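Local coordinates for protein porin (Acinetobacter baumannii AB307-0294, PDB 5DL7) that probably forms an outer-membrane beta-barrel channel of the OprD family through which small solutes, possibly vanillate, pass across the outer membrane, at residues I259-F271 with L282-P294. Residues are numbered along the deposited sequence; the frame is centred on the assembly and turned at random.
Sequences IGEVDNRHISGLF and LGYMQSFGSTGLP. With CA (calcium ion), chain B; C8E ((hydroxyethyloxy)tri(ethyloxy)octane), chain L.
H266 and S268 pack against M285 and S287 on the inward face of an antiparallel beta hairpin in the wall of an OprD-type porin barrel. Backbone bonds pair R265, I267, G269 and F271 with F288, Q286, Y284 and L282. The inward face is the tight one: M285 CG, anti to the carbonyl carbon (chi1 -43°), presses on S268 CB at 3.4 Å, and V303 of a loop covers M285 and H266. M285 SD sits at the edge of the imidazole, 5.0 Å from its centroid, while Q286 O lies over one ring face. Toward the start of strand 263-271, the buried N264 amide donates through ND2 to T291 O at 2.9 Å, nearly in its own plane, and more weakly to S287 OG; L293 CD1 rests against OD1. The opposite face, carrying R265, I267 and F288, is looser and takes up detergent. There I267 CG2 touches the F288 ring edge at CE1, and R265, bent at chi2 and chi3, lays its guanidinium over F288 O; its NH2 makes a salt bridge to D263 OD1 from above the carboxylate plane, and NE and NH1 donate to C8E oxygens. Beyond the strand ends, the exposed E261 carboxylate and E253 hold a calcium ion with four waters. D263 ties down the loop after strand 282-288: D263 N donates almost straight (174°) to T291 OG1, and D263 OD2 accepts S290 N at 2.9 Å, on the anti side but 30° out of the carboxylate plane.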
# COMPACT_ATOMS: atom_id res chain seq x y z
N ILE A 259 -3.57 19.95 11.30
CA ILE A 259 -3.37 18.75 12.19
C ILE A 259 -2.32 19.10 13.33
O ILE A 259 -1.98 18.26 14.12
CB ILE A 259 -3.08 17.40 11.56
CG1 ILE A 259 -1.67 17.38 10.86
CG2 ILE A 259 -4.14 17.13 10.45
CD1 ILE A 259 -1.32 16.10 10.21
N GLY A 260 -2.01 20.31 13.37
CA GLY A 260 -1.02 20.85 14.32
C GLY A 260 0.42 20.68 13.89
O GLY A 260 0.71 20.51 12.68
N GLU A 261 1.31 20.65 14.85
CA GLU A 261 2.73 20.38 14.61
C GLU A 261 2.96 19.09 13.90
O GLU A 261 2.41 18.06 14.23
CB GLU A 261 3.47 20.48 15.88
CG GLU A 261 4.98 20.28 15.85
CD GLU A 261 5.71 21.39 15.04
OE1 GLU A 261 5.17 22.46 14.75
OE2 GLU A 261 6.99 21.17 14.87
N VAL A 262 3.85 19.14 12.89
CA VAL A 262 4.33 17.95 12.22
C VAL A 262 5.83 18.10 12.15
O VAL A 262 6.33 19.09 11.63
CB VAL A 262 3.73 17.83 10.77
CG1 VAL A 262 4.34 16.63 10.02
CG2 VAL A 262 2.22 17.79 10.78
N ASP A 263 6.53 17.16 12.62
CA ASP A 263 8.04 17.25 12.77
C ASP A 263 8.62 15.84 12.81
O ASP A 263 8.66 15.21 13.82
CB ASP A 263 8.40 18.10 14.04
CG ASP A 263 9.88 18.10 14.24
OD1 ASP A 263 10.52 18.60 13.25
OD2 ASP A 263 10.50 17.78 15.27
N ASN A 264 8.96 15.33 11.62
CA ASN A 264 9.36 13.95 11.55
C ASN A 264 10.45 13.75 10.47
O ASN A 264 10.33 14.28 9.39
CB ASN A 264 8.14 13.08 11.20
CG ASN A 264 8.52 11.63 11.16
OD1 ASN A 264 8.75 11.04 10.09
ND2 ASN A 264 8.49 10.99 12.35
N ARG A 265 11.40 12.96 10.85
CA ARG A 265 12.26 12.27 9.84
C ARG A 265 12.09 10.84 10.06
O ARG A 265 12.04 10.36 11.20
CB ARG A 265 13.78 12.59 10.02
CG ARG A 265 14.19 13.94 9.49
CD ARG A 265 13.65 15.14 10.20
NE ARG A 265 14.10 15.17 11.54
CZ ARG A 265 13.59 15.89 12.54
NH1 ARG A 265 14.07 15.79 13.80
NH2 ARG A 265 12.49 16.56 12.29
N HIS A 266 12.00 10.05 8.99
CA HIS A 266 11.82 8.63 9.13
C HIS A 266 12.79 7.88 8.17
O HIS A 266 12.79 8.23 6.97
CB HIS A 266 10.35 8.24 8.82
CG HIS A 266 10.06 6.85 9.29
ND1 HIS A 266 10.41 5.75 8.57
CD2 HIS A 266 9.53 6.38 10.48
CE1 HIS A 266 10.15 4.68 9.31
NE2 HIS A 266 9.64 5.05 10.47
N ILE A 267 13.56 6.96 8.73
CA ILE A 267 14.51 6.20 7.86
C ILE A 267 14.07 4.80 7.99
O ILE A 267 13.74 4.31 9.07
CB ILE A 267 15.96 6.51 8.35
CG1 ILE A 267 16.92 5.78 7.48
CG2 ILE A 267 16.10 5.93 9.71
CD1 ILE A 267 16.90 6.33 6.06
N SER A 268 14.09 4.06 6.87
CA SER A 268 13.83 2.62 6.87
C SER A 268 14.66 1.93 5.83
O SER A 268 14.98 2.53 4.78
CB SER A 268 12.36 2.35 6.74
OG SER A 268 11.72 2.84 5.57
N GLY A 269 15.06 0.71 6.15
CA GLY A 269 15.90 -0.05 5.15
C GLY A 269 15.62 -1.52 5.36
O GLY A 269 15.44 -2.03 6.48
N LEU A 270 15.62 -2.23 4.28
CA LEU A 270 15.59 -3.68 4.25
C LEU A 270 16.75 -4.15 3.38
O LEU A 270 16.88 -3.68 2.19
CB LEU A 270 14.28 -4.20 3.66
CG LEU A 270 14.08 -5.74 3.74
CD1 LEU A 270 13.80 -6.27 5.13
CD2 LEU A 270 12.87 -6.05 2.83
N PHE A 271 17.57 -5.02 3.92
CA PHE A 271 18.77 -5.49 3.25
C PHE A 271 18.77 -7.00 3.21
O PHE A 271 18.58 -7.65 4.25
CB PHE A 271 20.01 -5.00 3.94
CG PHE A 271 20.03 -3.52 4.14
CD1 PHE A 271 20.42 -2.70 3.12
CD2 PHE A 271 19.55 -2.97 5.31
CE1 PHE A 271 20.42 -1.31 3.28
CE2 PHE A 271 19.54 -1.54 5.48
CZ PHE A 271 20.02 -0.74 4.46
N LEU A 282 17.31 -8.43 6.63
CA LEU A 282 17.19 -7.75 7.90
C LEU A 282 16.70 -6.38 7.59
O LEU A 282 17.09 -5.68 6.65
CB LEU A 282 18.56 -7.69 8.64
CG LEU A 282 19.24 -9.00 8.99
CD1 LEU A 282 20.63 -8.65 9.47
CD2 LEU A 282 18.42 -9.70 10.11
N GLY A 283 15.81 -5.86 8.49
CA GLY A 283 15.17 -4.59 8.34
C GLY A 283 15.36 -3.71 9.59
O GLY A 283 15.54 -4.19 10.76
N TYR A 284 15.45 -2.40 9.43
CA TYR A 284 15.54 -1.43 10.48
C TYR A 284 14.73 -0.21 10.12
O TYR A 284 14.76 0.23 8.94
CB TYR A 284 16.98 -0.98 10.79
CG TYR A 284 17.05 -0.09 11.96
CD1 TYR A 284 16.79 -0.59 13.23
CD2 TYR A 284 17.23 1.17 11.80
CE1 TYR A 284 16.87 0.23 14.38
CE2 TYR A 284 17.36 2.00 12.94
CZ TYR A 284 17.07 1.52 14.19
OH TYR A 284 17.18 2.38 15.35
N MET A 285 14.01 0.34 11.12
CA MET A 285 13.38 1.63 10.95
C MET A 285 13.58 2.47 12.17
O MET A 285 13.63 1.96 13.26
CB MET A 285 11.88 1.58 10.58
CG MET A 285 11.50 0.55 9.53
SD MET A 285 9.93 0.82 8.74
CE MET A 285 8.79 0.47 10.10
N GLN A 286 13.59 3.77 11.95
CA GLN A 286 13.51 4.70 13.07
C GLN A 286 12.89 6.03 12.75
O GLN A 286 13.17 6.64 11.72
CB GLN A 286 14.93 4.93 13.66
CG GLN A 286 15.03 5.82 14.88
CD GLN A 286 16.40 5.82 15.56
OE1 GLN A 286 17.24 5.00 15.24
NE2 GLN A 286 16.53 6.62 16.62
N SER A 287 11.99 6.46 13.65
CA SER A 287 11.47 7.76 13.62
C SER A 287 12.20 8.75 14.45
O SER A 287 12.53 8.46 15.62
CB SER A 287 9.98 7.62 14.10
OG SER A 287 9.31 8.83 13.98
N PHE A 288 12.34 9.97 13.93
CA PHE A 288 12.97 11.06 14.67
C PHE A 288 12.07 12.29 14.64
O PHE A 288 11.44 12.54 13.65
CB PHE A 288 14.30 11.54 14.02
CG PHE A 288 15.30 10.40 13.86
CD1 PHE A 288 15.25 9.56 12.80
CD2 PHE A 288 16.31 10.21 14.90
CE1 PHE A 288 16.15 8.48 12.70
CE2 PHE A 288 17.31 9.25 14.71
CZ PHE A 288 17.19 8.41 13.61
N GLY A 289 12.15 13.12 15.71
CA GLY A 289 11.38 14.34 15.69
C GLY A 289 10.17 14.35 16.64
O GLY A 289 9.98 13.37 17.32
N SER A 290 9.54 15.49 16.72
CA SER A 290 8.41 15.67 17.72
C SER A 290 7.16 14.86 17.44
O SER A 290 6.34 14.70 18.37
CB SER A 290 7.96 17.15 17.75
OG SER A 290 9.08 17.91 18.09
N THR A 291 6.98 14.36 16.27
CA THR A 291 5.84 13.55 15.85
C THR A 291 6.16 12.32 15.18
O THR A 291 7.29 12.19 14.65
CB THR A 291 4.81 14.41 15.05
OG1 THR A 291 5.28 14.61 13.64
CG2 THR A 291 4.49 15.72 15.65
N GLY A 292 5.17 11.50 14.89
CA GLY A 292 5.34 10.41 14.00
C GLY A 292 5.21 10.90 12.57
O GLY A 292 5.08 12.04 12.24
N LEU A 293 5.24 9.92 11.68
CA LEU A 293 5.23 10.11 10.24
C LEU A 293 3.78 10.37 9.67
O LEU A 293 2.92 9.55 9.89
CB LEU A 293 5.71 8.87 9.50
CG LEU A 293 5.81 8.87 7.98
CD1 LEU A 293 6.80 9.89 7.47
CD2 LEU A 293 6.00 7.48 7.44
N PRO A 294 3.58 11.48 9.03
CA PRO A 294 2.29 11.68 8.29
C PRO A 294 2.31 11.09 6.91
O PRO A 294 3.34 11.00 6.26
CB PRO A 294 2.11 13.21 8.16
CG PRO A 294 3.59 13.66 8.00
CD PRO A 294 4.43 12.69 8.83
CA CA B . 7.09 22.93 13.20
C11 C8E L . 17.80 15.50 11.90
O12 C8E L . 16.81 14.39 12.11
C13 C8E L . 17.41 13.27 12.73
C14 C8E L . 17.68 13.64 14.19
O15 C8E L . 16.54 14.32 14.86
C16 C8E L . 16.82 14.26 16.24
C17 C8E L . 15.61 14.79 16.97
O18 C8E L . 15.49 16.17 16.60
C19 C8E L . 14.39 16.78 17.33
C20 C8E L . 13.94 18.05 16.65
O21 C8E L . 13.05 17.83 15.50
O HOH W 1 8.58 20.41 16.81
O HOH W 2 8.12 21.12 12.00
O HOH W 3 9.28 23.15 14.31
O HOH W 4 8.19 24.19 11.50
O HOH W 5 7.07 25.02 14.41